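Local atomic coordinates of conserved lipoprotein, putative (Clostridium novyi, PDB entry 4L1N), a protein that is of unknown function but is a putative bacterial lipoprotein of the DUF4652 family, a member of the beta-propeller clan. Residues Trp125-Ile135 against Gly146-Glu154. Residues are numbered along the deposited sequence; the frame is centred on the assembly and turned at random.
Sequences WFDDNNLMVVI and GILYKVNIE
Lys150 lays its aliphatic chain over one face of the Phe126 ring: CD sits 3.7 Å from the ring centroid of Phe126 and 16° off the normal, the geometry of a CH-pi contact. Two torsions bring them together, since CG is anti to the backbone N in both Phe126 and Lys150 (chi1 -177° in the lysine). Bends farther along the lysine carry NZ towards Asp127, but NZ of Lys150 stays 4.6 Å from OD2 of Asp127, beyond a salt bridge. The other oxygen, OD1 of Asp127, accepts Asn129 N in an Asx turn and also ND2 of Asn130 at 2.7 Å, which ties down the amide beside Lys150.

On the opposite face of the sheet, Val133 and Val151 meet through their CG2 methyls, 3.6 Å apart. The Tyr149 ring and Ile135 cross at about a right angle, CD1 of Ile135 approaching CD2 of Tyr149 to 3.6 Å. Past the end of strand 147-152, CG2 of Ile153 lies 3.7 Å from CZ3 of Trp125 and also packs on CG of Leu131, while CD2 of Leu131 covers the centre of one Trp125 ring face. Phe52 and Met51 of strand 49-56 and Phe77 of strand 77-82 extend this apolar layer.

Between the faces, paired backbone bonds join Leu131 with Val151, Val133 with Tyr149 and Ile135 with Ile147; Ile153 N to Asn129 O (3.1 Å) continues the pairing past the last bridge. The axes of 130-135 and 147-152 run at 149° and approach to 4.4 Å, as in a twisted antiparallel beta hairpin, here formed by strands 130-137 and 147-152 within the large antiparallel sheet.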
loop_
_atom_site.group_PDB
_atom_site.type_symbol
_atom_site.label_atom_id
_atom_site.label_comp_id
_atom_site.label_asym_id
_atom_site.label_seq_id
_atom_site.Cartn_x
_atom_site.Cartn_y
_atom_site.Cartn_z
ATOM N N TRP A 125 1.736 4.370 -7.532
ATOM C CA TRP A 125 3.011 4.069 -8.169
ATOM C C TRP A 125 4.129 5.013 -7.747
ATOM O O TRP A 125 3.909 6.215 -7.616
ATOM C CB TRP A 125 2.847 4.052 -9.687
ATOM C CG TRP A 125 2.004 2.900 -10.148
ATOM C CD1 TRP A 125 0.660 2.906 -10.384
ATOM C CD2 TRP A 125 2.453 1.560 -10.416
ATOM N NE1 TRP A 125 0.252 1.667 -10.837
ATOM C CE2 TRP A 125 1.333 0.821 -10.857
ATOM C CE3 TRP A 125 3.706 0.917 -10.355
ATOM C CZ2 TRP A 125 1.418 -0.538 -11.198
ATOM C CZ3 TRP A 125 3.790 -0.425 -10.712
ATOM C CH2 TRP A 125 2.653 -1.143 -11.098
ATOM N N PHE A 126 5.331 4.449 -7.518
ATOM C CA PHE A 126 6.550 5.178 -7.153
ATOM C C PHE A 126 7.361 5.437 -8.422
ATOM O O PHE A 126 7.878 6.536 -8.618
ATOM C CB PHE A 126 7.371 4.403 -6.103
ATOM C CG PHE A 126 8.651 5.079 -5.685
ATOM C CD1 PHE A 126 9.839 4.834 -6.363
ATOM C CD2 PHE A 126 8.670 5.968 -4.619
ATOM C CE1 PHE A 126 11.016 5.484 -5.998
ATOM C CE2 PHE A 126 9.850 6.619 -4.250
ATOM C CZ PHE A 126 11.016 6.366 -4.938
ATOM N N ASP A 127 7.501 4.403 -9.253
ATOM C CA ASP A 127 8.160 4.415 -10.553
ATOM C C ASP A 127 7.545 3.253 -11.387
ATOM O O ASP A 127 6.467 2.777 -11.042
ATOM C CB ASP A 127 9.711 4.387 -10.444
ATOM C CG ASP A 127 10.383 3.214 -9.743
ATOM O OD1 ASP A 127 9.805 2.098 -9.748
ATOM O OD2 ASP A 127 11.535 3.387 -9.267
ATOM N N ASP A 128 8.183 2.821 -12.475
ATOM C CA ASP A 128 7.586 1.786 -13.331
ATOM C C ASP A 128 7.772 0.366 -12.792
ATOM O O ASP A 128 7.211 -0.570 -13.373
ATOM C CB ASP A 128 8.124 1.883 -14.773
ATOM C CG ASP A 128 7.857 3.231 -15.425
ATOM O OD1 ASP A 128 6.667 3.619 -15.532
ATOM O OD2 ASP A 128 8.835 3.902 -15.821
ATOM N N ASN A 129 8.501 0.200 -11.673
ATOM C CA ASN A 129 8.755 -1.125 -11.102
ATOM C C ASN A 129 8.404 -1.228 -9.635
ATOM O O ASN A 129 8.443 -2.330 -9.091
ATOM C CB ASN A 129 10.218 -1.513 -11.289
ATOM C CG ASN A 129 10.650 -1.532 -12.726
ATOM O OD1 ASN A 129 10.156 -2.320 -13.550
ATOM N ND2 ASN A 129 11.552 -0.625 -13.058
ATOM N N ASN A 130 8.071 -0.106 -8.985
ATOM C CA ASN A 130 7.745 -0.112 -7.559
ATOM C C ASN A 130 6.465 0.635 -7.252
ATOM O O ASN A 130 6.095 1.571 -7.962
ATOM C CB ASN A 130 8.885 0.508 -6.736
ATOM C CG ASN A 130 10.241 -0.086 -6.989
ATOM O OD1 ASN A 130 10.658 -1.046 -6.351
ATOM N ND2 ASN A 130 10.969 0.489 -7.917
ATOM N N LEU A 131 5.833 0.255 -6.135
ATOM C CA LEU A 131 4.642 0.889 -5.583
ATOM C C LEU A 131 4.960 1.608 -4.276
ATOM O O LEU A 131 5.950 1.295 -3.603
ATOM C CB LEU A 131 3.546 -0.154 -5.280
ATOM C CG LEU A 131 2.796 -0.822 -6.416
ATOM C CD1 LEU A 131 2.142 -2.072 -5.927
ATOM C CD2 LEU A 131 1.743 0.096 -7.004
HETATM N N MSE A 132 4.085 2.554 -3.912
HETATM C CA MSE A 132 4.017 3.195 -2.623
HETATM C C MSE A 132 2.931 2.464 -1.909
HETATM O O MSE A 132 1.804 2.428 -2.411
HETATM C CB MSE A 132 3.706 4.682 -2.738
HETATM C CG MSE A 132 4.921 5.514 -3.117
HETATM SE SE MSE A 132 4.496 7.373 -3.194
HETATM C CE MSE A 132 2.827 7.324 -4.242
ATOM N N VAL A 133 3.265 1.777 -0.815
ATOM C CA VAL A 133 2.259 0.991 -0.100
ATOM C C VAL A 133 2.151 1.467 1.359
ATOM O O VAL A 133 3.161 1.578 2.065
ATOM C CB VAL A 133 2.539 -0.547 -0.179
ATOM C CG1 VAL A 133 1.421 -1.357 0.478
ATOM C CG2 VAL A 133 2.752 -1.009 -1.611
ATOM N N VAL A 134 0.906 1.693 1.812
ATOM C CA VAL A 134 0.611 2.002 3.204
ATOM C C VAL A 134 0.173 0.690 3.857
ATOM O O VAL A 134 -0.738 0.030 3.355
ATOM C CB VAL A 134 -0.427 3.133 3.406
ATOM C CG1 VAL A 134 -0.783 3.284 4.882
ATOM C CG2 VAL A 134 0.076 4.453 2.835
ATOM N N ILE A 135 0.854 0.297 4.942
ATOM C CA ILE A 135 0.525 -0.905 5.682
ATOM C C ILE A 135 -0.035 -0.480 7.023
ATOM O O ILE A 135 0.661 0.157 7.823
ATOM C CB ILE A 135 1.710 -1.903 5.772
ATOM C CG1 ILE A 135 1.867 -2.610 4.403
ATOM C CG2 ILE A 135 1.481 -2.953 6.878
ATOM C CD1 ILE A 135 3.192 -3.027 4.061
ATOM N N GLY A 146 -0.828 3.919 8.433
ATOM C CA GLY A 146 0.309 3.334 9.126
ATOM C C GLY A 146 1.634 3.796 8.586
ATOM O O GLY A 146 1.950 4.990 8.626
ATOM N N ILE A 147 2.434 2.840 8.091
ATOM C CA ILE A 147 3.774 3.130 7.569
ATOM C C ILE A 147 3.735 3.067 6.055
ATOM O O ILE A 147 3.084 2.175 5.498
ATOM C CB ILE A 147 4.828 2.162 8.186
ATOM C CG1 ILE A 147 4.781 2.203 9.735
ATOM C CG2 ILE A 147 6.229 2.480 7.692
ATOM C CD1 ILE A 147 5.276 0.974 10.455
ATOM N N LEU A 148 4.436 4.016 5.395
ATOM C CA LEU A 148 4.593 4.090 3.938
ATOM C C LEU A 148 5.891 3.381 3.563
ATOM O O LEU A 148 6.949 3.612 4.180
ATOM C CB LEU A 148 4.588 5.564 3.473
ATOM C CG LEU A 148 4.608 5.905 1.982
ATOM C CD1 LEU A 148 3.284 5.632 1.341
ATOM C CD2 LEU A 148 4.833 7.394 1.789
ATOM N N TYR A 149 5.783 2.459 2.581
ATOM C CA TYR A 149 6.868 1.655 2.029
ATOM C C TYR A 149 6.963 1.807 0.530
ATOM O O TYR A 149 5.955 2.108 -0.126
ATOM C CB TYR A 149 6.626 0.166 2.331
ATOM C CG TYR A 149 6.616 -0.230 3.788
ATOM C CD1 TYR A 149 7.792 -0.597 4.441
ATOM C CD2 TYR A 149 5.430 -0.270 4.510
ATOM C CE1 TYR A 149 7.788 -0.950 5.792
ATOM C CE2 TYR A 149 5.410 -0.639 5.854
ATOM C CZ TYR A 149 6.590 -0.981 6.491
ATOM O OH TYR A 149 6.536 -1.407 7.799
ATOM N N LYS A 150 8.177 1.496 -0.027
ATOM C CA LYS A 150 8.491 1.374 -1.463
ATOM C C LYS A 150 8.550 -0.102 -1.723
ATOM O O LYS A 150 9.433 -0.762 -1.171
ATOM C CB LYS A 150 9.803 2.078 -1.829
ATOM C CG LYS A 150 10.136 2.034 -3.325
ATOM C CD LYS A 150 11.415 2.806 -3.647
ATOM C CE LYS A 150 12.616 1.936 -3.871
ATOM N NZ LYS A 150 13.249 2.216 -5.188
ATOM N N VAL A 151 7.585 -0.657 -2.471
ATOM C CA VAL A 151 7.530 -2.113 -2.687
ATOM C C VAL A 151 7.734 -2.498 -4.162
ATOM O O VAL A 151 6.985 -2.058 -5.026
ATOM C CB VAL A 151 6.189 -2.673 -2.142
ATOM C CG1 VAL A 151 6.084 -4.184 -2.351
ATOM C CG2 VAL A 151 5.995 -2.301 -0.665
ATOM N N ASN A 152 8.737 -3.350 -4.429
ATOM C CA ASN A 152 9.059 -3.880 -5.756
ATOM C C ASN A 152 7.963 -4.856 -6.185
ATOM O O ASN A 152 7.729 -5.860 -5.507
ATOM C CB ASN A 152 10.420 -4.549 -5.732
ATOM C CG ASN A 152 11.013 -4.846 -7.092
ATOM O OD1 ASN A 152 10.409 -5.488 -7.965
ATOM N ND2 ASN A 152 12.251 -4.436 -7.272
ATOM N N ILE A 153 7.273 -4.539 -7.297
ATOM C CA ILE A 153 6.123 -5.305 -7.799
ATOM C C ILE A 153 6.497 -6.728 -8.201
ATOM O O ILE A 153 5.605 -7.578 -8.298
ATOM C CB ILE A 153 5.360 -4.587 -8.953
ATOM C CG1 ILE A 153 6.176 -4.484 -10.252
ATOM C CG2 ILE A 153 4.793 -3.254 -8.499
ATOM C CD1 ILE A 153 5.365 -4.517 -11.478
ATOM N N GLU A 154 7.791 -6.999 -8.397
ATOM C CA GLU A 154 8.261 -8.313 -8.816
ATOM C C GLU A 154 8.829 -9.132 -7.649
ATOM O O GLU A 154 8.436 -10.283 -7.491
ATOM C CB GLU A 154 9.311 -8.156 -9.938
ATOM C CG GLU A 154 9.766 -9.445 -10.602
ATOM C CD GLU A 154 8.666 -10.378 -11.066
ATOM O OE1 GLU A 154 7.833 -9.963 -11.904
ATOM O OE2 GLU A 154 8.638 -11.531 -10.580
#